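Local coordinates for protein beta-galactosidase (Geobacillus stearothermophilus, PDB 4OIF) that probably hydrolyses terminal non-reducing beta-D-galactose residues of beta-D-galactosides, as a zinc-binding, homotrimeric member of glycoside hydrolase family 42, at residues P529-T534 with D572-D577; N541-R546 with T578-S583; G495-T500 with R522-M527; Y468-A473 with D605-L610. One frame throughout, in Å; residues are numbered along the deposited sequence.

Contact 1 (P529-T534 with D572-D577); sequences PIETDT and DDFYAD
Tyr-575 and Asp-533 supply the hydrogen bond between strand and loop: the phenol donates to the carboxylate. The modelled separation of Tyr-575 OH and Asp-533 OD2, 2.4 Å, is very short and its exact value doubtful. The oxygen lies at the ring edge, near the ring plane, while the carboxylate stands 85° to it.

Packing joins the second pair. Glu-531 and Phe-574 approach from opposite directions, and OE1 of Glu-531 comes 3.6 Å from CZ of Phe-574, again at the ring edge. An extended chain with CG anti to the backbone N (chi1 -174°) carries the carboxylate there, although its stronger partner is Arg-386 of the second subunit, in a salt bridge. CD1 of Tyr-575 lies over the centre of the Phe-574 ring.

Charge adds a third element. Asp-533 OD2 and Asp-573 OD2 lie 4.2 Å apart, and Arg-338 of the second subunit forms salt bridges with both, which probably offsets their repulsion at this trimer interface.

The 529-534 strand pairs antiparallel with strand 555-561, whereas the loop, with its type I turn from Asp-573 to Ala-576, connects strands 565-570 and 579-586; Tyr-575 meets Tyr-570 edge-to-face.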
loop_
_atom_site.group_PDB
_atom_site.type_symbol
_atom_site.label_atom_id
_atom_site.label_comp_id
_atom_site.label_asym_id
_atom_site.label_seq_id
_atom_site.Cartn_x
_atom_site.Cartn_y
_atom_site.Cartn_z
ATOM N N PRO A 529 -36.603 -7.841 -7.363
ATOM C CA PRO A 529 -35.828 -7.193 -6.299
ATOM C C PRO A 529 -36.115 -5.697 -6.298
ATOM O O PRO A 529 -36.224 -5.115 -7.379
ATOM C CB PRO A 529 -34.379 -7.489 -6.696
ATOM C CG PRO A 529 -34.420 -7.603 -8.195
ATOM C CD PRO A 529 -35.791 -8.116 -8.564
ATOM N N ILE A 530 -36.251 -5.065 -5.141
ATOM C CA ILE A 530 -36.396 -3.617 -5.183
ATOM C C ILE A 530 -35.272 -2.891 -4.464
ATOM O O ILE A 530 -35.108 -1.694 -4.651
ATOM C CB ILE A 530 -37.750 -3.159 -4.611
ATOM C CG1 ILE A 530 -37.860 -3.476 -3.126
ATOM C CG2 ILE A 530 -38.890 -3.822 -5.368
ATOM C CD1 ILE A 530 -39.213 -3.096 -2.545
ATOM N N GLU A 531 -34.493 -3.608 -3.655
ATOM C CA GLU A 531 -33.393 -2.980 -2.923
ATOM C C GLU A 531 -32.278 -3.939 -2.574
ATOM O O GLU A 531 -32.514 -5.031 -2.055
ATOM C CB GLU A 531 -33.880 -2.318 -1.631
ATOM C CG GLU A 531 -32.761 -1.530 -0.937
ATOM C CD GLU A 531 -33.199 -0.780 0.303
ATOM O OE1 GLU A 531 -34.382 -0.856 0.687
ATOM O OE2 GLU A 531 -32.341 -0.106 0.905
ATOM N N THR A 532 -31.054 -3.512 -2.857
ATOM C CA THR A 532 -29.871 -4.279 -2.518
ATOM C C THR A 532 -29.254 -3.683 -1.278
ATOM O O THR A 532 -28.773 -2.552 -1.292
ATOM C CB THR A 532 -28.833 -4.291 -3.655
ATOM O OG1 THR A 532 -29.347 -5.032 -4.772
ATOM C CG2 THR A 532 -27.553 -4.948 -3.175
ATOM N N ASP A 533 -29.288 -4.439 -0.191
ATOM C CA ASP A 533 -28.695 -3.981 1.048
ATOM C C ASP A 533 -27.236 -4.417 1.125
ATOM O O ASP A 533 -26.951 -5.619 1.158
ATOM C CB ASP A 533 -29.478 -4.531 2.232
ATOM C CG ASP A 533 -29.175 -3.806 3.516
ATOM O OD1 ASP A 533 -28.803 -2.608 3.474
ATOM O OD2 ASP A 533 -29.320 -4.444 4.570
ATOM N N THR A 534 -26.317 -3.452 1.148
ATOM C CA THR A 534 -24.892 -3.758 1.260
ATOM C C THR A 534 -24.415 -3.605 2.699
ATOM O O THR A 534 -24.587 -2.553 3.306
ATOM C CB THR A 534 -24.046 -2.860 0.350
ATOM O OG1 THR A 534 -24.373 -3.118 -1.023
ATOM C CG2 THR A 534 -22.566 -3.133 0.576
ATOM N N ASP A 572 -34.094 -10.405 10.684
ATOM C CA ASP A 572 -33.692 -9.233 11.445
ATOM C C ASP A 572 -33.630 -8.020 10.523
ATOM O O ASP A 572 -33.979 -8.128 9.353
ATOM C CB ASP A 572 -32.347 -9.487 12.127
ATOM C CG ASP A 572 -32.226 -8.779 13.463
ATOM O OD1 ASP A 572 -33.029 -7.856 13.732
ATOM O OD2 ASP A 572 -31.320 -9.143 14.245
ATOM N N ASP A 573 -33.194 -6.878 11.060
ATOM C CA ASP A 573 -33.138 -5.598 10.343
ATOM C C ASP A 573 -34.522 -5.173 9.829
ATOM O O ASP A 573 -35.521 -5.831 10.102
ATOM C CB ASP A 573 -32.132 -5.663 9.187
ATOM C CG ASP A 573 -31.345 -4.360 9.008
ATOM O OD1 ASP A 573 -31.915 -3.264 9.182
ATOM O OD2 ASP A 573 -30.140 -4.439 8.682
ATOM N N PHE A 574 -34.582 -4.071 9.088
ATOM C CA PHE A 574 -35.873 -3.459 8.776
ATOM C C PHE A 574 -36.709 -4.303 7.822
ATOM O O PHE A 574 -37.918 -4.117 7.753
ATOM C CB PHE A 574 -35.692 -2.025 8.216
ATOM C CG PHE A 574 -35.151 -1.956 6.806
ATOM C CD1 PHE A 574 -33.775 -1.926 6.576
ATOM C CD2 PHE A 574 -36.011 -1.860 5.719
ATOM C CE1 PHE A 574 -33.264 -1.839 5.279
ATOM C CE2 PHE A 574 -35.514 -1.769 4.410
ATOM C CZ PHE A 574 -34.136 -1.770 4.192
ATOM N N TYR A 575 -36.083 -5.229 7.098
ATOM C CA TYR A 575 -36.829 -6.098 6.202
ATOM C C TYR A 575 -37.052 -7.481 6.808
ATOM O O TYR A 575 -37.274 -8.463 6.088
ATOM C CB TYR A 575 -36.120 -6.225 4.855
ATOM C CG TYR A 575 -34.608 -6.309 4.926
ATOM C CD1 TYR A 575 -33.833 -5.155 4.940
ATOM C CD2 TYR A 575 -33.955 -7.541 4.955
ATOM C CE1 TYR A 575 -32.464 -5.216 4.992
ATOM C CE2 TYR A 575 -32.585 -7.615 5.016
ATOM C CZ TYR A 575 -31.840 -6.438 5.026
ATOM O OH TYR A 575 -30.462 -6.479 5.079
ATOM N N ALA A 576 -36.988 -7.553 8.136
ATOM C CA ALA A 576 -37.268 -8.793 8.847
ATOM C C ALA A 576 -38.649 -9.359 8.486
ATOM O O ALA A 576 -39.599 -8.609 8.266
ATOM C CB ALA A 576 -37.161 -8.574 10.331
ATOM N N ASP A 577 -38.708 -10.687 8.397
ATOM C CA ASP A 577 -39.926 -11.437 8.076
ATOM C C ASP A 577 -40.452 -11.153 6.676
ATOM O O ASP A 577 -41.604 -11.435 6.379
ATOM C CB ASP A 577 -41.027 -11.157 9.105
ATOM C CG ASP A 577 -40.609 -11.526 10.512
ATOM O OD1 ASP A 577 -39.907 -12.545 10.692
ATOM O OD2 ASP A 577 -40.979 -10.794 11.445
#

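Contact 2 (N541-R546 with T578-S583); sequences NSVHYR and TPAVTS
Two consecutive residues, Ala-580 and Val-581, both turn toward Val-543 and Tyr-545 of strand 541-545, because a classic beta bulge sets the pair opposite Gly-568. Strand 565-570 runs between the two segments in the sheet, yet the CA atoms of Val-543 and Ala-580 are only 6.7 Å apart, nearer than a flat sheet would bring strands two places apart.

The forked end of Val-543 straddles the Ala-580 methyl: CG2 lies 3.6 Å and CG1 3.9 Å from Ala-580 CB. With CG1 anti to the backbone N (chi1 173°), that branch of Val-543 also reaches toward Val-581, 4.5 Å from its CG2. Further along, Val-581 CG1 lies obliquely by the Tyr-545 ring, 4.4 Å from CE1. One face of that ring is covered by CG of Arg-546, whose guanidinium makes salt bridges to Glu-567 and Glu-609.

Helix 600-613 packs against this corner of the sheet, Phe-602 meeting Tyr-545 edge-to-face and Phe-606 touching both Tyr-545 and Val-581.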
loop_
_atom_site.group_PDB
_atom_site.type_symbol
_atom_site.label_atom_id
_atom_site.label_comp_id
_atom_site.label_asym_id
_atom_site.label_seq_id
_atom_site.Cartn_x
_atom_site.Cartn_y
_atom_site.Cartn_z
ATOM N N ASN A 541 -27.099 -11.005 9.217
ATOM C CA ASN A 541 -28.533 -11.244 9.267
ATOM C C ASN A 541 -28.715 -12.753 9.282
ATOM O O ASN A 541 -27.773 -13.493 9.575
ATOM C CB ASN A 541 -29.273 -10.578 8.087
ATOM C CG ASN A 541 -30.728 -10.155 8.442
ATOM O OD1 ASN A 541 -31.512 -10.947 8.967
ATOM N ND2 ASN A 541 -31.074 -8.899 8.158
ATOM N N SER A 542 -29.919 -13.207 8.978
ATOM C CA SER A 542 -30.206 -14.622 8.919
ATOM C C SER A 542 -31.493 -14.831 8.167
ATOM O O SER A 542 -32.380 -13.975 8.200
ATOM C CB SER A 542 -30.319 -15.223 10.314
ATOM O OG SER A 542 -31.395 -14.630 11.014
ATOM N N VAL A 543 -31.583 -15.972 7.488
ATOM C CA VAL A 543 -32.784 -16.373 6.777
ATOM C C VAL A 543 -33.359 -17.656 7.381
ATOM O O VAL A 543 -32.654 -18.640 7.577
ATOM C CB VAL A 543 -32.499 -16.585 5.279
ATOM C CG1 VAL A 543 -33.715 -17.166 4.578
ATOM C CG2 VAL A 543 -32.089 -15.278 4.637
ATOM N N HIS A 544 -34.644 -17.641 7.696
ATOM C CA HIS A 544 -35.312 -18.858 8.110
ATOM C C HIS A 544 -35.831 -19.558 6.873
ATOM O O HIS A 544 -36.565 -18.963 6.062
ATOM C CB HIS A 544 -36.445 -18.564 9.080
ATOM C CG HIS A 544 -36.889 -19.760 9.856
ATOM N ND1 HIS A 544 -37.912 -20.582 9.434
ATOM C CD2 HIS A 544 -36.445 -20.278 11.023
ATOM C CE1 HIS A 544 -38.086 -21.549 10.316
ATOM N NE2 HIS A 544 -37.206 -21.390 11.288
ATOM N N TYR A 545 -35.434 -20.822 6.742
ATOM C CA TYR A 545 -35.707 -21.627 5.565
ATOM C C TYR A 545 -35.746 -23.107 5.959
ATOM O O TYR A 545 -34.856 -23.599 6.668
ATOM C CB TYR A 545 -34.649 -21.353 4.489
ATOM C CG TYR A 545 -34.641 -22.328 3.339
ATOM C CD1 TYR A 545 -35.478 -22.153 2.255
ATOM C CD2 TYR A 545 -33.773 -23.415 3.330
ATOM C CE1 TYR A 545 -35.465 -23.036 1.196
ATOM C CE2 TYR A 545 -33.752 -24.304 2.276
ATOM C CZ TYR A 545 -34.602 -24.112 1.212
ATOM O OH TYR A 545 -34.590 -24.992 0.160
ATOM N N ARG A 546 -36.796 -23.796 5.515
ATOM C CA ARG A 546 -37.038 -25.193 5.877
ATOM C C ARG A 546 -36.790 -25.468 7.351
ATOM O O ARG A 546 -36.070 -26.400 7.683
ATOM C CB ARG A 546 -36.168 -26.133 5.044
ATOM C CG ARG A 546 -36.365 -26.012 3.540
ATOM C CD ARG A 546 -37.673 -26.616 3.102
ATOM N NE ARG A 546 -37.771 -26.724 1.650
ATOM C CZ ARG A 546 -38.351 -25.813 0.874
ATOM N NH1 ARG A 546 -38.883 -24.726 1.417
ATOM N NH2 ARG A 546 -38.403 -25.991 -0.444
ATOM N N THR A 578 -39.604 -10.603 5.810
ATOM C CA THR A 578 -39.974 -10.420 4.401
ATOM C C THR A 578 -39.238 -11.507 3.606
ATOM O O THR A 578 -38.316 -12.110 4.132
ATOM C CB THR A 578 -39.629 -8.992 3.889
ATOM O OG1 THR A 578 -38.224 -8.756 4.014
ATOM C CG2 THR A 578 -40.385 -7.943 4.676
ATOM N N PRO A 579 -39.647 -11.782 2.355
ATOM C CA PRO A 579 -39.051 -12.905 1.619
ATOM C C PRO A 579 -37.573 -12.752 1.265
ATOM O O PRO A 579 -37.145 -11.710 0.765
ATOM C CB PRO A 579 -39.873 -12.952 0.323
ATOM C CG PRO A 579 -41.096 -12.200 0.610
ATOM C CD PRO A 579 -40.718 -11.144 1.578
ATOM N N ALA A 580 -36.814 -13.820 1.488
ATOM C CA ALA A 580 -35.416 -13.891 1.085
ATOM C C ALA A 580 -35.204 -14.966 -0.000
ATOM O O ALA A 580 -34.364 -14.805 -0.890
ATOM C CB ALA A 580 -34.548 -14.175 2.284
ATOM N N VAL A 581 -35.951 -16.064 0.073
ATOM C CA VAL A 581 -35.800 -17.117 -0.930
ATOM C C VAL A 581 -37.135 -17.475 -1.550
ATOM O O VAL A 581 -38.103 -17.735 -0.832
ATOM C CB VAL A 581 -35.181 -18.389 -0.341
ATOM C CG1 VAL A 581 -35.108 -19.477 -1.406
ATOM C CG2 VAL A 581 -33.806 -18.097 0.196
ATOM N N THR A 582 -37.184 -17.479 -2.883
ATOM C CA THR A 582 -38.441 -17.699 -3.603
ATOM C C THR A 582 -38.324 -18.763 -4.698
ATOM O O THR A 582 -37.242 -19.006 -5.234
ATOM C CB THR A 582 -38.964 -16.398 -4.262
ATOM O OG1 THR A 582 -38.116 -16.034 -5.358
ATOM C CG2 THR A 582 -39.000 -15.267 -3.272
ATOM N N SER A 583 -39.454 -19.390 -5.019
ATOM C CA SER A 583 -39.544 -20.339 -6.129
ATOM C C SER A 583 -40.774 -20.031 -6.957
ATOM O O SER A 583 -41.772 -19.540 -6.440
ATOM C CB SER A 583 -39.613 -21.789 -5.632
ATOM O OG SER A 583 -40.878 -22.063 -5.060
#

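Contact 3 (G495-T500 with R522-M527); sequences GTLVMT and REMFGM
Met-499 and Phe-525 mark the closest backbone approach, their CA atoms 9.0 Å apart where the last turn of helix 519-525 lies against strand 496-500, just before Gly-526 leaves the helix with positive phi. The Phe-525 side chain bridges the interval. With its CG anti to the carbonyl carbon (chi1 -70°), the Phe-525 ring reaches the strand through CZ, which lies 3.6 Å from CB and 3.5 Å from SD of Met-499. The two side chains cross at about a right angle.

This is a Met-aromatic contact of oblique geometry: SD of Met-499 sits 4.6 Å from the centroid of the Phe-525 ring, 66° off the ring normal. It belongs to the helix-on-sheet packing of the trimerisation domain, an alpha/beta fold whose sheet has strands 413-416, 470-473 and 496-500 side by side and parallel. Exchanging Phe-525 for an alanine would probably open a gap between helix and strand and leave the Met-499 thioether without its aromatic neighbour.

Leu-497 completes the group. CD2 of Leu-497 lies 3.8 Å from CZ of Phe-525 and 3.5 Å from CE of Met-524, whose chain bends at its end to meet it. Helix 481-492 adds Val-491 against both Leu-497 and Met-524, and Ala-591 of strand 589-594 touches the Phe-525 side chain.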
loop_
_atom_site.group_PDB
_atom_site.type_symbol
_atom_site.label_atom_id
_atom_site.label_comp_id
_atom_site.label_asym_id
_atom_site.label_seq_id
_atom_site.Cartn_x
_atom_site.Cartn_y
_atom_site.Cartn_z
ATOM N N GLY A 495 -36.660 -26.057 -18.047
ATOM C CA GLY A 495 -35.458 -25.735 -17.310
ATOM C C GLY A 495 -35.734 -25.265 -15.891
ATOM O O GLY A 495 -36.753 -24.633 -15.619
ATOM N N THR A 496 -34.824 -25.602 -14.982
ATOM C CA THR A 496 -34.837 -25.085 -13.628
ATOM C C THR A 496 -33.679 -24.090 -13.476
ATOM O O THR A 496 -32.518 -24.451 -13.623
ATOM C CB THR A 496 -34.708 -26.216 -12.594
ATOM O OG1 THR A 496 -35.888 -27.018 -12.615
ATOM C CG2 THR A 496 -34.528 -25.649 -11.205
ATOM N N LEU A 497 -34.006 -22.838 -13.197
ATOM C CA LEU A 497 -33.035 -21.760 -13.165
ATOM C C LEU A 497 -32.937 -21.180 -11.773
ATOM O O LEU A 497 -33.957 -20.961 -11.141
ATOM C CB LEU A 497 -33.432 -20.675 -14.156
ATOM C CG LEU A 497 -32.641 -19.371 -14.151
ATOM C CD1 LEU A 497 -31.176 -19.578 -14.545
ATOM C CD2 LEU A 497 -33.295 -18.388 -15.073
ATOM N N VAL A 498 -31.715 -20.941 -11.302
ATOM C CA VAL A 498 -31.481 -20.303 -10.003
ATOM C C VAL A 498 -30.668 -19.019 -10.167
ATOM O O VAL A 498 -29.569 -19.035 -10.719
ATOM C CB VAL A 498 -30.735 -21.234 -9.019
ATOM C CG1 VAL A 498 -30.416 -20.500 -7.726
ATOM C CG2 VAL A 498 -31.558 -22.476 -8.716
ATOM N N MET A 499 -31.217 -17.903 -9.702
ATOM C CA MET A 499 -30.473 -16.652 -9.694
ATOM C C MET A 499 -30.444 -16.068 -8.297
ATOM O O MET A 499 -31.104 -16.570 -7.379
ATOM C CB MET A 499 -31.061 -15.642 -10.681
ATOM C CG MET A 499 -30.703 -15.947 -12.119
ATOM S SD MET A 499 -31.336 -14.726 -13.272
ATOM C CE MET A 499 -29.876 -14.287 -14.179
ATOM N N THR A 500 -29.656 -15.014 -8.132
ATOM C CA THR A 500 -29.408 -14.473 -6.806
ATOM C C THR A 500 -29.424 -12.974 -6.811
ATOM O O THR A 500 -29.610 -12.335 -7.846
ATOM C CB THR A 500 -28.030 -14.887 -6.238
ATOM O OG1 THR A 500 -26.996 -14.161 -6.922
ATOM C CG2 THR A 500 -27.790 -16.404 -6.358
ATOM N N ARG A 522 -39.126 -10.787 -14.223
ATOM C CA ARG A 522 -40.199 -10.652 -13.243
ATOM C C ARG A 522 -41.190 -11.797 -13.407
ATOM O O ARG A 522 -41.551 -12.471 -12.436
ATOM C CB ARG A 522 -40.924 -9.305 -13.376
ATOM C CG ARG A 522 -42.061 -9.157 -12.350
ATOM C CD ARG A 522 -42.938 -7.912 -12.561
ATOM N NE ARG A 522 -43.654 -7.947 -13.837
ATOM C CZ ARG A 522 -43.494 -7.044 -14.800
ATOM N NH1 ARG A 522 -42.658 -6.035 -14.620
ATOM N NH2 ARG A 522 -44.168 -7.145 -15.938
ATOM N N GLU A 523 -41.609 -12.015 -14.649
ATOM C CA GLU A 523 -42.535 -13.088 -14.974
ATOM C C GLU A 523 -41.963 -14.444 -14.593
ATOM O O GLU A 523 -42.633 -15.250 -13.947
ATOM C CB GLU A 523 -42.872 -13.066 -16.465
ATOM C CG GLU A 523 -44.002 -12.129 -16.849
ATOM C CD GLU A 523 -44.127 -11.965 -18.359
ATOM O OE1 GLU A 523 -43.451 -12.714 -19.101
ATOM O OE2 GLU A 523 -44.890 -11.079 -18.804
ATOM N N MET A 524 -40.727 -14.692 -15.011
ATOM C CA MET A 524 -40.064 -15.964 -14.753
ATOM C C MET A 524 -40.047 -16.305 -13.272
ATOM O O MET A 524 -40.495 -17.381 -12.869
ATOM C CB MET A 524 -38.632 -15.935 -15.293
ATOM C CG MET A 524 -38.542 -15.935 -16.801
ATOM S SD MET A 524 -36.931 -15.400 -17.390
ATOM C CE MET A 524 -35.928 -16.687 -16.646
ATOM N N PHE A 525 -39.537 -15.377 -12.468
ATOM C CA PHE A 525 -39.305 -15.626 -11.052
ATOM C C PHE A 525 -40.530 -15.321 -10.190
ATOM O O PHE A 525 -40.557 -15.651 -9.009
ATOM C CB PHE A 525 -38.104 -14.803 -10.569
ATOM C CG PHE A 525 -36.788 -15.273 -11.124
ATOM C CD1 PHE A 525 -36.055 -16.261 -10.465
ATOM C CD2 PHE A 525 -36.292 -14.745 -12.311
ATOM C CE1 PHE A 525 -34.843 -16.714 -10.978
ATOM C CE2 PHE A 525 -35.076 -15.185 -12.826
ATOM C CZ PHE A 525 -34.350 -16.177 -12.160
ATOM N N GLY A 526 -41.538 -14.682 -10.777
ATOM C CA GLY A 526 -42.742 -14.347 -10.034
ATOM C C GLY A 526 -42.477 -13.419 -8.861
ATOM O O GLY A 526 -43.191 -13.433 -7.868
ATOM N N MET A 527 -41.436 -12.611 -8.986
ATOM C CA MET A 527 -41.080 -11.625 -7.979
ATOM C C MET A 527 -40.176 -10.574 -8.627
ATOM O O MET A 527 -39.891 -10.654 -9.827
ATOM C CB MET A 527 -40.391 -12.286 -6.767
ATOM C CG MET A 527 -39.332 -13.326 -7.097
ATOM S SD MET A 527 -37.815 -12.670 -7.843
ATOM C CE MET A 527 -37.111 -11.679 -6.530
#

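Contact 4 (Y468-A473 with D605-L610); sequences YKLLIA and DFYQEL
Ile-472 and Tyr-607 form the tight part of this contact. They come from opposite directions, and CD1 of Ile-472 lies 3.4 Å from CE1 of Tyr-607, obliquely to the ring. The other branch, CG2 of Ile-472, approaches Tyr-607 OH to 3.4 Å, so the two arms of the isoleucine lie about the hydroxyl end of the ring. Tyr-607 keeps its CG anti to the carbonyl carbon (chi1 -77°), which sends the ring from the helix toward the strand. Phe-606 CD2 lies over the centre of one ring face, and Phe-449 meets the ring edge-to-face.

The Leu-470 end is looser. CD1 of Leu-470 touches CD1 of Leu-610 at 3.9 Å, the side chains crossing at about a right angle, and CD2 of Leu-470 comes no nearer than 4.4 Å to CD1 of Tyr-607. This end, too, is buried rather than open to solvent, with Val-413, Val-498 and Leu-614 round Leu-470. Strand 470-473 and helix 605-610 run nearly antiparallel, at 154°, with axes 11.8 Å apart.

Putting a leucine in place of Tyr-607 would probably open a gap beside Ile-472 and leave His-445 ND1 without its hydroxyl partner. With apolar carbons making all the contacts but those at the phenol oxygen, the join probably rests on burial and shape, while the hydrogen bond with His-445 ND1 of helix 438-451 pays for burying that oxygen and helps fix the ring.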
loop_
_atom_site.group_PDB
_atom_site.type_symbol
_atom_site.label_atom_id
_atom_site.label_comp_id
_atom_site.label_asym_id
_atom_site.label_seq_id
_atom_site.Cartn_x
_atom_site.Cartn_y
_atom_site.Cartn_z
ATOM N N TYR A 468 -29.260 -28.668 -20.165
ATOM C CA TYR A 468 -29.142 -28.878 -18.717
ATOM C C TYR A 468 -30.494 -28.888 -18.014
ATOM O O TYR A 468 -31.450 -28.260 -18.476
ATOM C CB TYR A 468 -28.238 -27.802 -18.102
ATOM C CG TYR A 468 -26.896 -27.730 -18.782
ATOM C CD1 TYR A 468 -25.863 -28.584 -18.422
ATOM C CD2 TYR A 468 -26.676 -26.832 -19.811
ATOM C CE1 TYR A 468 -24.649 -28.533 -19.058
ATOM C CE2 TYR A 468 -25.460 -26.775 -20.455
ATOM C CZ TYR A 468 -24.452 -27.627 -20.076
ATOM O OH TYR A 468 -23.245 -27.564 -20.735
ATOM N N LYS A 469 -30.569 -29.615 -16.904
ATOM C CA LYS A 469 -31.769 -29.640 -16.071
ATOM C C LYS A 469 -31.786 -28.439 -15.148
ATOM O O LYS A 469 -32.827 -27.860 -14.860
ATOM C CB LYS A 469 -31.833 -30.903 -15.216
ATOM C CG LYS A 469 -32.027 -32.225 -15.941
ATOM C CD LYS A 469 -32.129 -33.320 -14.884
ATOM C CE LYS A 469 -32.532 -34.663 -15.451
ATOM N NZ LYS A 469 -32.354 -35.698 -14.383
ATOM N N LEU A 470 -30.599 -28.101 -14.666
ATOM C CA LEU A 470 -30.427 -27.095 -13.650
ATOM C C LEU A 470 -29.365 -26.126 -14.111
ATOM O O LEU A 470 -28.229 -26.529 -14.378
ATOM C CB LEU A 470 -30.037 -27.734 -12.325
ATOM C CG LEU A 470 -29.695 -26.777 -11.184
ATOM C CD1 LEU A 470 -30.846 -25.826 -10.870
ATOM C CD2 LEU A 470 -29.285 -27.551 -9.946
ATOM N N LEU A 471 -29.761 -24.862 -14.246
ATOM C CA LEU A 471 -28.863 -23.774 -14.600
ATOM C C LEU A 471 -28.773 -22.765 -13.451
ATOM O O LEU A 471 -29.777 -22.202 -13.008
ATOM C CB LEU A 471 -29.324 -23.079 -15.881
ATOM C CG LEU A 471 -28.450 -21.887 -16.291
ATOM C CD1 LEU A 471 -27.004 -22.322 -16.456
ATOM C CD2 LEU A 471 -28.954 -21.244 -17.563
ATOM N N ILE A 472 -27.553 -22.551 -12.980
ATOM C CA ILE A 472 -27.274 -21.673 -11.858
ATOM C C ILE A 472 -26.519 -20.431 -12.340
ATOM O O ILE A 472 -25.379 -20.521 -12.775
ATOM C CB ILE A 472 -26.458 -22.428 -10.776
ATOM C CG1 ILE A 472 -27.271 -23.614 -10.249
ATOM C CG2 ILE A 472 -26.024 -21.500 -9.638
ATOM C CD1 ILE A 472 -26.475 -24.586 -9.400
ATOM N N ALA A 473 -27.166 -19.274 -12.273
ATOM C CA ALA A 473 -26.568 -18.021 -12.743
ATOM C C ALA A 473 -26.530 -16.959 -11.645
ATOM O O ALA A 473 -27.372 -16.066 -11.614
ATOM C CB ALA A 473 -27.335 -17.496 -13.945
ATOM N N ASP A 605 -28.421 -27.528 1.698
ATOM C CA ASP A 605 -29.813 -27.960 1.862
ATOM C C ASP A 605 -30.703 -27.620 0.635
ATOM O O ASP A 605 -31.462 -28.470 0.111
ATOM C CB ASP A 605 -30.375 -27.348 3.151
ATOM C CG ASP A 605 -29.621 -27.827 4.423
ATOM O OD1 ASP A 605 -28.861 -28.813 4.353
ATOM O OD2 ASP A 605 -29.789 -27.230 5.504
ATOM N N PHE A 606 -30.574 -26.383 0.169
ATOM C CA PHE A 606 -31.312 -25.869 -0.979
ATOM C C PHE A 606 -31.081 -26.742 -2.214
ATOM O O PHE A 606 -32.021 -27.254 -2.880
ATOM C CB PHE A 606 -30.883 -24.411 -1.247
ATOM C CG PHE A 606 -31.621 -23.756 -2.376
ATOM C CD1 PHE A 606 -32.829 -23.115 -2.153
ATOM C CD2 PHE A 606 -31.120 -23.798 -3.667
ATOM C CE1 PHE A 606 -33.526 -22.521 -3.210
ATOM C CE2 PHE A 606 -31.812 -23.215 -4.714
ATOM C CZ PHE A 606 -33.021 -22.576 -4.480
ATOM N N TYR A 607 -29.801 -26.920 -2.510
ATOM C CA TYR A 607 -29.430 -27.671 -3.691
ATOM C C TYR A 607 -29.641 -29.165 -3.486
ATOM O O TYR A 607 -29.782 -29.898 -4.454
ATOM C CB TYR A 607 -27.986 -27.370 -4.090
ATOM C CG TYR A 607 -27.855 -26.034 -4.787
ATOM C CD1 TYR A 607 -28.562 -25.769 -5.954
ATOM C CD2 TYR A 607 -27.038 -25.038 -4.277
ATOM C CE1 TYR A 607 -28.458 -24.550 -6.594
ATOM C CE2 TYR A 607 -26.929 -23.812 -4.911
ATOM C CZ TYR A 607 -27.634 -23.579 -6.068
ATOM O OH TYR A 607 -27.518 -22.368 -6.697
ATOM N N GLN A 608 -29.693 -29.613 -2.236
ATOM C CA GLN A 608 -29.991 -31.010 -1.976
ATOM C C GLN A 608 -31.396 -31.270 -2.438
ATOM O O GLN A 608 -31.672 -32.267 -3.134
ATOM C CB GLN A 608 -29.862 -31.362 -0.497
ATOM C CG GLN A 608 -29.922 -32.856 -0.242
ATOM C CD GLN A 608 -28.784 -33.599 -0.934
ATOM O OE1 GLN A 608 -27.669 -33.078 -1.060
ATOM N NE2 GLN A 608 -29.061 -34.817 -1.396
ATOM N N GLU A 609 -32.283 -30.352 -2.051
ATOM C CA GLU A 609 -33.665 -30.439 -2.507
ATOM C C GLU A 609 -33.750 -30.404 -4.016
ATOM O O GLU A 609 -34.520 -31.164 -4.608
ATOM C CB GLU A 609 -34.513 -29.322 -1.920
ATOM C CG GLU A 609 -34.850 -29.541 -0.471
ATOM C CD GLU A 609 -36.316 -29.346 -0.203
ATOM O OE1 GLU A 609 -37.050 -29.054 -1.172
ATOM O OE2 GLU A 609 -36.727 -29.473 0.971
ATOM N N LEU A 610 -32.968 -29.537 -4.650
ATOM C CA LEU A 610 -33.005 -29.549 -6.120
ATOM C C LEU A 610 -32.470 -30.866 -6.727
ATOM O O LEU A 610 -32.916 -31.284 -7.793
ATOM C CB LEU A 610 -32.237 -28.357 -6.691
ATOM C CG LEU A 610 -33.066 -27.069 -6.675
ATOM C CD1 LEU A 610 -32.271 -25.873 -7.206
ATOM C CD2 LEU A 610 -34.362 -27.250 -7.471
#

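Overall arrangement
All four contacts lie within the trimerisation domain. Contacts 2, 3 and 4 share one mixed sheet; strands 470-473 and 496-500 are neighbours in it, and the centres of contacts 3 and 4 lie about 12 Å apart. Helices 519-525 and 600-613 pack on opposite faces of strand 496-500; the second also covers 470-473 and reaches contact 2, about 17 Å from contact 4 between centres. Contact 4 encloses the others along the chain; contact 3 closes before contacts 1 and 2, whose segments alternate. Contact 1, on the separate two-stranded sheet of 527-534 and 555-561, is centred about 11 Å from contact 2 and alone touches a second subunit, so it probably carries this domain's packing to the trimer interface.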